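Local coordinates for LPXTG cell wall surface protein (Streptococcus gordonii, PDB 4IGB), which is a cell-wall-linked surface protein, represented here by its N-terminal domain and the following N2 domain, and probably helps the streptococcus adhere to surfaces, at residues L14-N19 with L231-A236; I180-A183 with D189-L192; P294-D299 with I409-T414; A301-P304 with G308-V311. All coordinates share one frame; numbering follows the deposited sequence.

Contact 1: L14-N19 with L231-A236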
loop_
_atom_site.group_PDB
_atom_site.type_symbol
_atom_site.label_atom_id
_atom_site.label_comp_id
_atom_site.label_asym_id
_atom_site.label_seq_id
_atom_site.Cartn_x
_atom_site.Cartn_y
_atom_site.Cartn_z
ATOM N N LEU B 14 9.725 0.748 13.145
ATOM C CA LEU B 14 9.778 1.393 11.854
ATOM C C LEU B 14 11.202 1.392 11.355
ATOM O O LEU B 14 12.127 1.796 12.063
ATOM C CB LEU B 14 9.286 2.827 11.945
ATOM C CG LEU B 14 9.743 3.714 10.791
ATOM C CD1 LEU B 14 9.098 3.291 9.456
ATOM C CD2 LEU B 14 9.432 5.171 11.115
ATOM N N GLU B 15 11.379 0.929 10.128
ATOM C CA GLU B 15 12.677 0.980 9.500
ATOM C C GLU B 15 12.703 2.117 8.475
ATOM O O GLU B 15 11.873 2.170 7.559
ATOM C CB GLU B 15 13.002 -0.367 8.849
ATOM C CG GLU B 15 14.198 -0.301 7.933
ATOM C CD GLU B 15 14.479 -1.622 7.238
ATOM O OE1 GLU B 15 13.844 -2.641 7.584
ATOM O OE2 GLU B 15 15.340 -1.633 6.337
ATOM N N GLU B 16 13.628 3.051 8.653
ATOM C CA GLU B 16 13.768 4.156 7.717
ATOM C C GLU B 16 15.074 3.994 6.953
ATOM O O GLU B 16 16.146 3.943 7.559
ATOM C CB GLU B 16 13.743 5.508 8.436
ATOM C CG GLU B 16 12.415 5.876 9.041
ATOM C CD GLU B 16 12.423 7.279 9.611
ATOM O OE1 GLU B 16 13.415 7.640 10.272
ATOM O OE2 GLU B 16 11.439 8.024 9.410
ATOM N N ILE B 17 14.973 3.919 5.629
ATOM C CA ILE B 17 16.132 3.671 4.782
ATOM C C ILE B 17 16.331 4.780 3.772
ATOM O O ILE B 17 15.372 5.289 3.206
ATOM C CB ILE B 17 15.982 2.363 3.997
ATOM C CG1 ILE B 17 15.956 1.180 4.945
ATOM C CG2 ILE B 17 17.151 2.179 3.022
ATOM C CD1 ILE B 17 15.825 -0.118 4.216
ATOM N N LYS B 18 17.586 5.150 3.548
ATOM C CA LYS B 18 17.944 6.032 2.443
ATOM C C LYS B 18 19.112 5.400 1.697
ATOM O O LYS B 18 20.132 5.069 2.296
ATOM C CB LYS B 18 18.330 7.424 2.939
ATOM C CG LYS B 18 18.792 8.340 1.813
ATOM C CD LYS B 18 19.178 9.721 2.309
ATOM C CE LYS B 18 18.000 10.439 2.917
ATOM N NZ LYS B 18 18.389 11.760 3.482
ATOM N N ASN B 19 18.954 5.214 0.394
ATOM C CA ASN B 19 19.972 4.534 -0.395
ATOM C C ASN B 19 19.851 4.922 -1.864
ATOM O O ASN B 19 19.145 5.876 -2.192
ATOM C CB ASN B 19 19.860 3.021 -0.211
ATOM C CG ASN B 19 18.531 2.468 -0.702
ATOM O OD1 ASN B 19 17.856 3.087 -1.509
ATOM N ND2 ASN B 19 18.164 1.286 -0.223
ATOM N N LEU B 231 13.390 16.668 0.874
ATOM C CA LEU B 231 12.228 17.031 1.680
ATOM C C LEU B 231 12.654 17.177 3.130
ATOM O O LEU B 231 13.535 16.456 3.600
ATOM C CB LEU B 231 11.143 15.957 1.566
ATOM C CG LEU B 231 10.728 15.608 0.135
ATOM C CD1 LEU B 231 9.706 14.493 0.144
ATOM C CD2 LEU B 231 10.206 16.839 -0.592
ATOM N N VAL B 232 12.052 18.119 3.841
ATOM C CA VAL B 232 12.268 18.164 5.275
ATOM C C VAL B 232 11.325 17.146 5.927
ATOM O O VAL B 232 10.118 17.145 5.652
ATOM C CB VAL B 232 12.018 19.569 5.846
ATOM C CG1 VAL B 232 11.842 19.517 7.358
ATOM C CG2 VAL B 232 13.163 20.504 5.468
ATOM N N GLN B 233 11.875 16.267 6.762
ATOM C CA GLN B 233 11.051 15.323 7.499
ATOM C C GLN B 233 10.860 15.844 8.906
ATOM O O GLN B 233 11.811 16.028 9.661
ATOM C CB GLN B 233 11.646 13.918 7.533
ATOM C CG GLN B 233 10.804 12.965 8.387
ATOM C CD GLN B 233 11.246 11.524 8.271
ATOM O OE1 GLN B 233 11.624 11.061 7.187
ATOM N NE2 GLN B 233 11.220 10.806 9.392
ATOM N N GLU B 234 9.616 16.088 9.257
ATOM C CA GLU B 234 9.332 16.752 10.497
ATOM C C GLU B 234 8.442 15.864 11.339
ATOM O O GLU B 234 7.296 15.615 10.984
ATOM C CB GLU B 234 8.641 18.067 10.193
ATOM C CG GLU B 234 7.978 18.714 11.367
ATOM C CD GLU B 234 7.377 20.038 10.978
ATOM O OE1 GLU B 234 8.161 20.963 10.663
ATOM O OE2 GLU B 234 6.126 20.136 10.955
ATOM N N GLU B 235 8.975 15.396 12.461
ATOM C CA GLU B 235 8.240 14.487 13.330
ATOM C C GLU B 235 7.633 15.198 14.534
ATOM O O GLU B 235 8.349 15.669 15.429
ATOM C CB GLU B 235 9.151 13.348 13.784
ATOM C CG GLU B 235 9.436 12.346 12.680
ATOM C CD GLU B 235 10.584 11.423 12.995
ATOM O OE1 GLU B 235 11.039 11.399 14.159
ATOM O OE2 GLU B 235 11.032 10.717 12.074
ATOM N N ALA B 236 6.304 15.283 14.542
ATOM C CA ALA B 236 5.578 15.788 15.692
ATOM C C ALA B 236 5.019 14.585 16.438
ATOM O O ALA B 236 5.161 13.442 15.987
ATOM C CB ALA B 236 4.470 16.742 15.262
#
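Glu16 and Gln233 reach for each other from strands whose backbones stay far apart, with the CA atoms of Glu16 and Gln233 11.5 Å from one another. Two long side chains, both extended beyond CG, bridge that distance from opposite directions; their length suits Glu16 and Gln233 to a gap this wide.

The hydrogen bonds centre on the amide nitrogen. Gln233 NE2 donates to Glu16 OE2 at 2.8 Å, nearly straight (160°), with the acceptor close to the amide plane and approached on the syn side of a carboxylate turned 71° from that plane. Its second bond goes to Glu235 OE2 at 2.7 Å, more bent at 133°, and meets that carboxylate on the anti side. Both N-H groups of the amide are thus used. The amide oxygen is held as well, by Arg223 and Trp242, so the rotation of the amide is fixed. Glu16 OE2 also bonds to Tyr216 OH, its strongest polar partner.

The charges are less favourable: Glu16 OE2 and Glu235 OE2 stand 3.8 Å apart. The shared amide between them, with Arg223 nearby as a long, weak ion-pair partner of Glu16, probably eases the repulsion.

This polar network bridges two sheets of the N-terminal domain, joining mixed-sheet strand 14-19 to edge strand 232-235 of the eight-stranded antiparallel sheet.

Contact 2: I180-A183 with D189-L192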
loop_
_atom_site.group_PDB
_atom_site.type_symbol
_atom_site.label_atom_id
_atom_site.label_comp_id
_atom_site.label_asym_id
_atom_site.label_seq_id
_atom_site.Cartn_x
_atom_site.Cartn_y
_atom_site.Cartn_z
ATOM N N ILE B 180 -6.920 -1.201 1.770
ATOM C CA ILE B 180 -7.186 -2.269 0.815
ATOM C C ILE B 180 -7.695 -3.488 1.579
ATOM O O ILE B 180 -7.303 -3.721 2.718
ATOM C CB ILE B 180 -5.943 -2.635 -0.005
ATOM C CG1 ILE B 180 -4.719 -2.831 0.907
ATOM C CG2 ILE B 180 -5.672 -1.538 -1.013
ATOM C CD1 ILE B 180 -3.452 -3.335 0.160
ATOM N N ARG B 181 -8.558 -4.269 0.937
ATOM C CA ARG B 181 -9.342 -5.283 1.630
ATOM C C ARG B 181 -9.690 -6.386 0.642
ATOM O O ARG B 181 -10.114 -6.093 -0.472
ATOM C CB ARG B 181 -10.638 -4.604 2.099
ATOM C CG ARG B 181 -11.306 -5.193 3.290
ATOM C CD ARG B 181 -12.616 -4.444 3.592
ATOM N NE ARG B 181 -12.428 -3.152 4.256
ATOM C CZ ARG B 181 -13.429 -2.315 4.529
ATOM N NH1 ARG B 181 -14.677 -2.633 4.188
ATOM N NH2 ARG B 181 -13.194 -1.165 5.135
ATOM N N TYR B 182 -9.516 -7.651 1.022
ATOM C CA TYR B 182 -10.069 -8.718 0.204
ATOM C C TYR B 182 -11.612 -8.643 0.184
ATOM O O TYR B 182 -12.270 -8.593 1.230
ATOM C CB TYR B 182 -9.616 -10.095 0.705
ATOM C CG TYR B 182 -8.135 -10.388 0.538
ATOM C CD1 TYR B 182 -7.491 -10.155 -0.666
ATOM C CD2 TYR B 182 -7.383 -10.884 1.601
ATOM C CE1 TYR B 182 -6.132 -10.423 -0.814
ATOM C CE2 TYR B 182 -6.030 -11.153 1.469
ATOM C CZ TYR B 182 -5.403 -10.922 0.252
ATOM O OH TYR B 182 -4.048 -11.189 0.104
ATOM N N ALA B 183 -12.182 -8.690 -1.008
ATOM C CA ALA B 183 -13.625 -8.644 -1.148
ATOM C C ALA B 183 -14.278 -9.858 -0.499
ATOM O O ALA B 183 -15.388 -9.760 0.008
ATOM C CB ALA B 183 -14.015 -8.553 -2.615
ATOM N N ASP B 189 -3.839 -9.735 4.489
ATOM C CA ASP B 189 -2.414 -9.801 4.839
ATOM C C ASP B 189 -1.576 -8.799 4.034
ATOM O O ASP B 189 -0.376 -8.665 4.253
ATOM C CB ASP B 189 -1.891 -11.223 4.595
ATOM C CG ASP B 189 -2.401 -11.830 3.260
ATOM O OD1 ASP B 189 -2.886 -11.074 2.382
ATOM O OD2 ASP B 189 -2.326 -13.075 3.087
ATOM N N LEU B 190 -2.205 -8.105 3.096
ATOM C CA LEU B 190 -1.495 -7.133 2.259
ATOM C C LEU B 190 -1.049 -5.922 3.052
ATOM O O LEU B 190 -1.772 -5.437 3.920
ATOM C CB LEU B 190 -2.379 -6.680 1.101
ATOM C CG LEU B 190 -2.939 -7.794 0.213
ATOM C CD1 LEU B 190 -3.859 -7.227 -0.851
ATOM C CD2 LEU B 190 -1.800 -8.610 -0.422
ATOM N N LYS B 191 0.144 -5.424 2.740
ATOM C CA LYS B 191 0.671 -4.237 3.407
ATOM C C LYS B 191 0.624 -3.048 2.461
ATOM O O LYS B 191 1.378 -2.969 1.482
ATOM C CB LYS B 191 2.093 -4.490 3.928
ATOM C CG LYS B 191 2.170 -5.654 4.925
ATOM C CD LYS B 191 1.270 -5.447 6.141
ATOM C CE LYS B 191 1.154 -6.753 6.924
ATOM N NZ LYS B 191 0.111 -6.695 7.990
ATOM N N LEU B 192 -0.267 -2.116 2.758
ATOM C CA LEU B 192 -0.503 -1.008 1.855
ATOM C C LEU B 192 0.768 -0.212 1.647
ATOM O O LEU B 192 1.433 0.146 2.598
ATOM C CB LEU B 192 -1.572 -0.078 2.417
ATOM C CG LEU B 192 -1.782 1.165 1.567
ATOM C CD1 LEU B 192 -2.303 0.786 0.175
ATOM C CD2 LEU B 192 -2.737 2.139 2.275
#
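A sheet-to-sheet connection in the N-terminal domain brings these residues together: strand 170-182 of the eight-stranded sheet ends, the chain turns, and residues 189-192 run back, 154° from the direction of residues 180-182, before entering strand 193-194 of the mixed sheet. The polar part is made by Tyr182 and Asp189. The tyrosine hydroxyl donates to Asp189 OD1 at 2.6 Å, using the syn lone pair of that oxygen. OD1 lies at the ring edge, near the ring plane, and also comes within 3.3 Å of Tyr182 CE2, while the carboxylate is turned 79° from the ring. Asp189 reaches this position with CG lodged between its own backbone N and carbonyl carbon (chi1 43°), which swings the short acid round to the phenol. A weak hydrogen bond from Asn101 also reaches the hydroxyl, and Lys103 makes a cation-pi contact with the ring.

Leucine suits position 190 because both its methyls meet Tyr182 while one also reaches Ile180. Leu190 CD2 lies 3.5 Å from Tyr182 OH, and CD1 sits 3.9 Å from Tyr182 CE1, obliquely to the ring, and 4.0 Å from Ile180 CD1. Ile180 CD1 packs on Leu190 CB at 3.6 Å, the two side chains crossing at about a right angle. Farther along, Ile180 CG2 approaches Leu192 CD1 more loosely, at 4.3 Å. Ile287 of strand 280-287 packs on both Ile180 and Leu190.

Asp189 also touches Ser421 of strand 420-423 in the N2 domain. The contact is therefore a tyrosine-aspartate hydrogen bond beside a buried aliphatic cluster, in a loop crossing between sheets at the junction of the two domains.

Contact 3: P294-D299 with I409-T414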
loop_
_atom_site.group_PDB
_atom_site.type_symbol
_atom_site.label_atom_id
_atom_site.label_comp_id
_atom_site.label_asym_id
_atom_site.label_seq_id
_atom_site.Cartn_x
_atom_site.Cartn_y
_atom_site.Cartn_z
ATOM N N PRO B 294 4.426 -18.736 -3.718
ATOM C CA PRO B 294 5.047 -20.042 -3.491
ATOM C C PRO B 294 4.258 -21.149 -4.176
ATOM O O PRO B 294 3.023 -21.103 -4.237
ATOM C CB PRO B 294 5.000 -20.186 -1.964
ATOM C CG PRO B 294 5.113 -18.763 -1.486
ATOM C CD PRO B 294 4.277 -17.969 -2.467
ATOM N N VAL B 295 4.988 -22.127 -4.702
ATOM C CA VAL B 295 4.395 -23.282 -5.357
ATOM C C VAL B 295 4.493 -24.505 -4.448
ATOM O O VAL B 295 5.588 -24.914 -4.038
ATOM C CB VAL B 295 5.099 -23.589 -6.703
ATOM C CG1 VAL B 295 4.491 -24.819 -7.344
ATOM C CG2 VAL B 295 4.993 -22.382 -7.634
ATOM N N LEU B 296 3.342 -25.079 -4.127
ATOM C CA LEU B 296 3.291 -26.201 -3.211
ATOM C C LEU B 296 2.839 -27.438 -3.945
ATOM O O LEU B 296 1.889 -27.388 -4.723
ATOM C CB LEU B 296 2.336 -25.904 -2.052
ATOM C CG LEU B 296 2.182 -27.016 -1.010
ATOM C CD1 LEU B 296 3.505 -27.226 -0.277
ATOM C CD2 LEU B 296 1.066 -26.684 -0.031
ATOM N N GLU B 297 3.517 -28.549 -3.688
ATOM C CA GLU B 297 3.189 -29.821 -4.306
ATOM C C GLU B 297 3.137 -30.889 -3.221
ATOM O O GLU B 297 3.833 -30.790 -2.217
ATOM C CB GLU B 297 4.252 -30.188 -5.349
ATOM C CG GLU B 297 4.583 -29.057 -6.315
ATOM C CD GLU B 297 5.779 -29.373 -7.212
ATOM O OE1 GLU B 297 6.834 -28.721 -7.066
ATOM O OE2 GLU B 297 5.659 -30.268 -8.072
ATOM N N VAL B 298 2.316 -31.909 -3.425
ATOM C CA VAL B 298 2.209 -32.994 -2.473
ATOM C C VAL B 298 2.353 -34.335 -3.189
ATOM O O VAL B 298 1.857 -34.510 -4.302
ATOM C CB VAL B 298 0.863 -32.960 -1.721
ATOM C CG1 VAL B 298 -0.306 -33.167 -2.690
ATOM C CG2 VAL B 298 0.837 -34.016 -0.622
ATOM N N ASP B 299 3.034 -35.268 -2.538
ATOM C CA ASP B 299 3.157 -36.639 -3.023
ATOM C C ASP B 299 2.836 -37.560 -1.855
ATOM O O ASP B 299 3.550 -37.551 -0.850
ATOM C CB ASP B 299 4.579 -36.881 -3.543
ATOM C CG ASP B 299 4.817 -38.320 -3.992
ATOM O OD1 ASP B 299 5.995 -38.695 -4.163
ATOM O OD2 ASP B 299 3.839 -39.074 -4.176
ATOM N N ILE B 409 -6.848 -34.428 3.257
ATOM C CA ILE B 409 -5.866 -33.674 4.007
ATOM C C ILE B 409 -5.403 -32.527 3.135
ATOM O O ILE B 409 -4.867 -32.748 2.049
ATOM C CB ILE B 409 -4.671 -34.530 4.431
ATOM C CG1 ILE B 409 -5.126 -35.645 5.370
ATOM C CG2 ILE B 409 -3.622 -33.661 5.111
ATOM C CD1 ILE B 409 -4.104 -36.751 5.532
ATOM N N ASP B 410 -5.648 -31.308 3.610
ATOM C CA ASP B 410 -5.249 -30.081 2.922
ATOM C C ASP B 410 -3.938 -29.549 3.474
ATOM O O ASP B 410 -3.552 -29.859 4.607
ATOM C CB ASP B 410 -6.330 -29.001 3.083
ATOM C CG ASP B 410 -7.599 -29.336 2.326
ATOM O OD1 ASP B 410 -7.497 -30.014 1.279
ATOM O OD2 ASP B 410 -8.693 -28.933 2.773
ATOM N N ASN B 411 -3.258 -28.730 2.677
ATOM C CA ASN B 411 -2.049 -28.075 3.144
ATOM C C ASN B 411 -1.781 -26.772 2.378
ATOM O O ASN B 411 -2.065 -26.666 1.181
ATOM C CB ASN B 411 -0.866 -29.035 3.047
ATOM C CG ASN B 411 0.409 -28.450 3.614
ATOM O OD1 ASN B 411 1.298 -28.053 2.867
ATOM N ND2 ASN B 411 0.498 -28.379 4.943
ATOM N N THR B 412 -1.261 -25.782 3.093
ATOM C CA THR B 412 -0.896 -24.489 2.522
ATOM C C THR B 412 0.355 -24.023 3.252
ATOM O O THR B 412 0.487 -24.228 4.462
ATOM C CB THR B 412 -2.043 -23.451 2.684
ATOM O OG1 THR B 412 -3.131 -23.817 1.830
ATOM C CG2 THR B 412 -1.591 -22.028 2.305
ATOM N N VAL B 413 1.297 -23.423 2.531
ATOM C CA VAL B 413 2.465 -22.897 3.205
ATOM C C VAL B 413 2.515 -21.419 2.923
ATOM O O VAL B 413 1.981 -20.974 1.912
ATOM C CB VAL B 413 3.775 -23.632 2.810
ATOM C CG1 VAL B 413 4.220 -23.270 1.374
ATOM C CG2 VAL B 413 4.851 -23.309 3.796
ATOM N N THR B 414 3.121 -20.657 3.828
ATOM C CA THR B 414 3.152 -19.196 3.705
ATOM C C THR B 414 4.549 -18.606 3.811
ATOM O O THR B 414 5.264 -18.850 4.779
ATOM C CB THR B 414 2.257 -18.529 4.770
ATOM O OG1 THR B 414 0.922 -19.007 4.610
ATOM C CG2 THR B 414 2.260 -17.010 4.617
#
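Leu296 carries this contact, its methyls lying against the backbone and side chain of Asn411 and against Val413. Tight packing is concentrated at one methyl. Leu296 CD2 is 3.2 Å from Asn411 OD1 and 3.4 Å from the backbone O of Asn411, so this carbon sits against two oxygens, with Thr412 CA 3.9 Å away. Leu296 has its CG anti to the backbone N (chi1 180°), which carries CG toward residues 409-414. The side chains of Leu296 and Asn411 cross at about a right angle. An apolar methyl is no partner for an amide oxygen; that oxygen is instead bonded to Gln337 NE2, which probably holds the buried asparagine in place beside the leucine.

Beyond this spot the packing slackens. Leu296 CD1 and Val413 CG1 are 4.3 Å apart, an ordinary apolar contact between branched residues well suited to a buried strand position. The other side of strand 295-299 is open: Val295 points away from residues 409-414, and both it and Glu297 are exposed, where a carboxylate is readily accommodated.

The two segments run antiparallel without being paired as strands, although Leu296 CA and Val413 CA are only 7.3 Å apart. Strand 427-432 explains this, since it is hydrogen-bonded to both strands of the N2 sheet, parallel to 295-304 and antiparallel to 409-417. Leu296 rests on its first residue, Val427. In the preceding loop, Asn425 accepts the backbone N-H of Leu296 and Ser424 that of Val413, while strand 310-317 borders residues 295-299 through backbone bonds.

Contact 4: A301-P304 with G308-V311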
loop_
_atom_site.group_PDB
_atom_site.type_symbol
_atom_site.label_atom_id
_atom_site.label_comp_id
_atom_site.label_asym_id
_atom_site.label_seq_id
_atom_site.Cartn_x
_atom_site.Cartn_y
_atom_site.Cartn_z
ATOM N N ALA B 301 -1.170 -37.913 -4.210
ATOM C CA ALA B 301 -2.466 -37.260 -4.357
ATOM C C ALA B 301 -3.527 -37.954 -3.521
ATOM O O ALA B 301 -4.567 -37.376 -3.211
ATOM C CB ALA B 301 -2.884 -37.242 -5.818
ATOM N N GLU B 302 -3.259 -39.203 -3.164
ATOM C CA GLU B 302 -4.224 -39.995 -2.427
ATOM C C GLU B 302 -3.509 -41.077 -1.640
ATOM O O GLU B 302 -2.455 -41.561 -2.039
ATOM C CB GLU B 302 -5.269 -40.604 -3.377
ATOM C CG GLU B 302 -4.902 -41.960 -3.979
ATOM C CD GLU B 302 -3.938 -41.882 -5.169
ATOM O OE1 GLU B 302 -3.248 -40.848 -5.341
ATOM O OE2 GLU B 302 -3.876 -42.873 -5.937
ATOM N N ILE B 303 -4.080 -41.432 -0.501
ATOM C CA ILE B 303 -3.538 -42.486 0.334
ATOM C C ILE B 303 -4.681 -43.260 0.968
ATOM O O ILE B 303 -5.795 -42.741 1.094
ATOM C CB ILE B 303 -2.703 -41.915 1.486
ATOM C CG1 ILE B 303 -3.539 -40.895 2.258
ATOM C CG2 ILE B 303 -1.424 -41.289 0.975
ATOM C CD1 ILE B 303 -3.003 -40.566 3.620
ATOM N N PRO B 304 -4.411 -44.513 1.366
ATOM C CA PRO B 304 -5.328 -45.226 2.252
ATOM C C PRO B 304 -5.437 -44.488 3.578
ATOM O O PRO B 304 -4.446 -43.949 4.078
ATOM C CB PRO B 304 -4.631 -46.573 2.470
ATOM C CG PRO B 304 -3.196 -46.339 2.106
ATOM C CD PRO B 304 -3.244 -45.334 1.001
ATOM N N GLY B 308 0.675 -44.320 9.469
ATOM C CA GLY B 308 1.965 -44.554 8.840
ATOM C C GLY B 308 2.013 -44.449 7.321
ATOM O O GLY B 308 2.760 -45.183 6.680
ATOM N N GLN B 309 1.221 -43.554 6.736
ATOM C CA GLN B 309 1.297 -43.301 5.300
ATOM C C GLN B 309 2.094 -42.022 5.032
ATOM O O GLN B 309 1.692 -40.927 5.439
ATOM C CB GLN B 309 -0.099 -43.163 4.684
ATOM C CG GLN B 309 -0.974 -44.382 4.806
ATOM C CD GLN B 309 -0.418 -45.566 4.052
ATOM O OE1 GLN B 309 -0.146 -46.605 4.640
ATOM N NE2 GLN B 309 -0.240 -45.413 2.741
ATOM N N ASP B 310 3.221 -42.158 4.346
ATOM C CA ASP B 310 4.026 -40.991 4.008
ATOM C C ASP B 310 3.231 -39.966 3.215
ATOM O O ASP B 310 2.444 -40.308 2.332
ATOM C CB ASP B 310 5.250 -41.391 3.196
ATOM C CG ASP B 310 6.298 -42.078 4.028
ATOM O OD1 ASP B 310 6.214 -41.995 5.274
ATOM O OD2 ASP B 310 7.213 -42.690 3.431
ATOM N N VAL B 311 3.422 -38.699 3.546
ATOM C CA VAL B 311 2.985 -37.637 2.659
ATOM C C VAL B 311 4.075 -36.571 2.682
ATOM O O VAL B 311 4.537 -36.149 3.746
ATOM C CB VAL B 311 1.577 -37.071 3.002
ATOM C CG1 VAL B 311 0.712 -38.126 3.695
ATOM C CG2 VAL B 311 1.682 -35.831 3.847
#
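Gln309 folds over Pro304 and Ile303. Its CB packs against Ile303 CD1 at 4.0 Å, the isoleucine sliding past in the opposite direction. CG lies 3.6 Å from the backbone O of Pro304. There the chain bends (chi2 -64°), carrying the amide across the proline instead of away from it. CD then comes 3.5 Å from Pro304 CG. At the tip the nitrogen is the nearer atom: Gln309 NE2 meets Pro304 CG at 3.2 Å, against 4.0 Å from Gln309 OE1 to the same carbon. This is van der Waals contact, in which a flexible, partly exposed glutamine crosses a rigid ring at about a right angle.

Deeper in, a chi1 of 54° tucks Ile303 CG1 over its own backbone and helps bring CD1 to Val311 CG1, 4.4 Å away. Beta-branched residues suit these buried strand positions. Thr397 of strand 389-397 bonds to the backbone N of Gln309 through its hydroxyl, and Ile303 also packs on Leu431 of strand 427-432.

Apolar side chains inside, with Gln309 against Pro304 at the edge, close the turn end of a beta hairpin, strands 295-304 and 310-317, in the N2 domain.

How the contacts relate
Contacts 1 and 2 belong to the N-terminal domain and contacts 3 and 4 to the N2 domain. Contact 2 is nested in the chain loop closed by contact 1; their centres are about 25 Å apart, yet both reach the eight-stranded sheet. Contacts 3 and 4 share strand 295-304 and have centres about 14 Å apart, contact 4 being nested within contact 3. Across the domain boundary contacts 2 and 3 come closest, with nearest atoms about 6 Å apart, whereas contacts 1 and 4 are about 53 Å apart between centres. None supplies a ligand to the sodium ion bound by Asp198, Asp200 and Thr248; a glycerol lies about 4 Å from the Leu190 side chain.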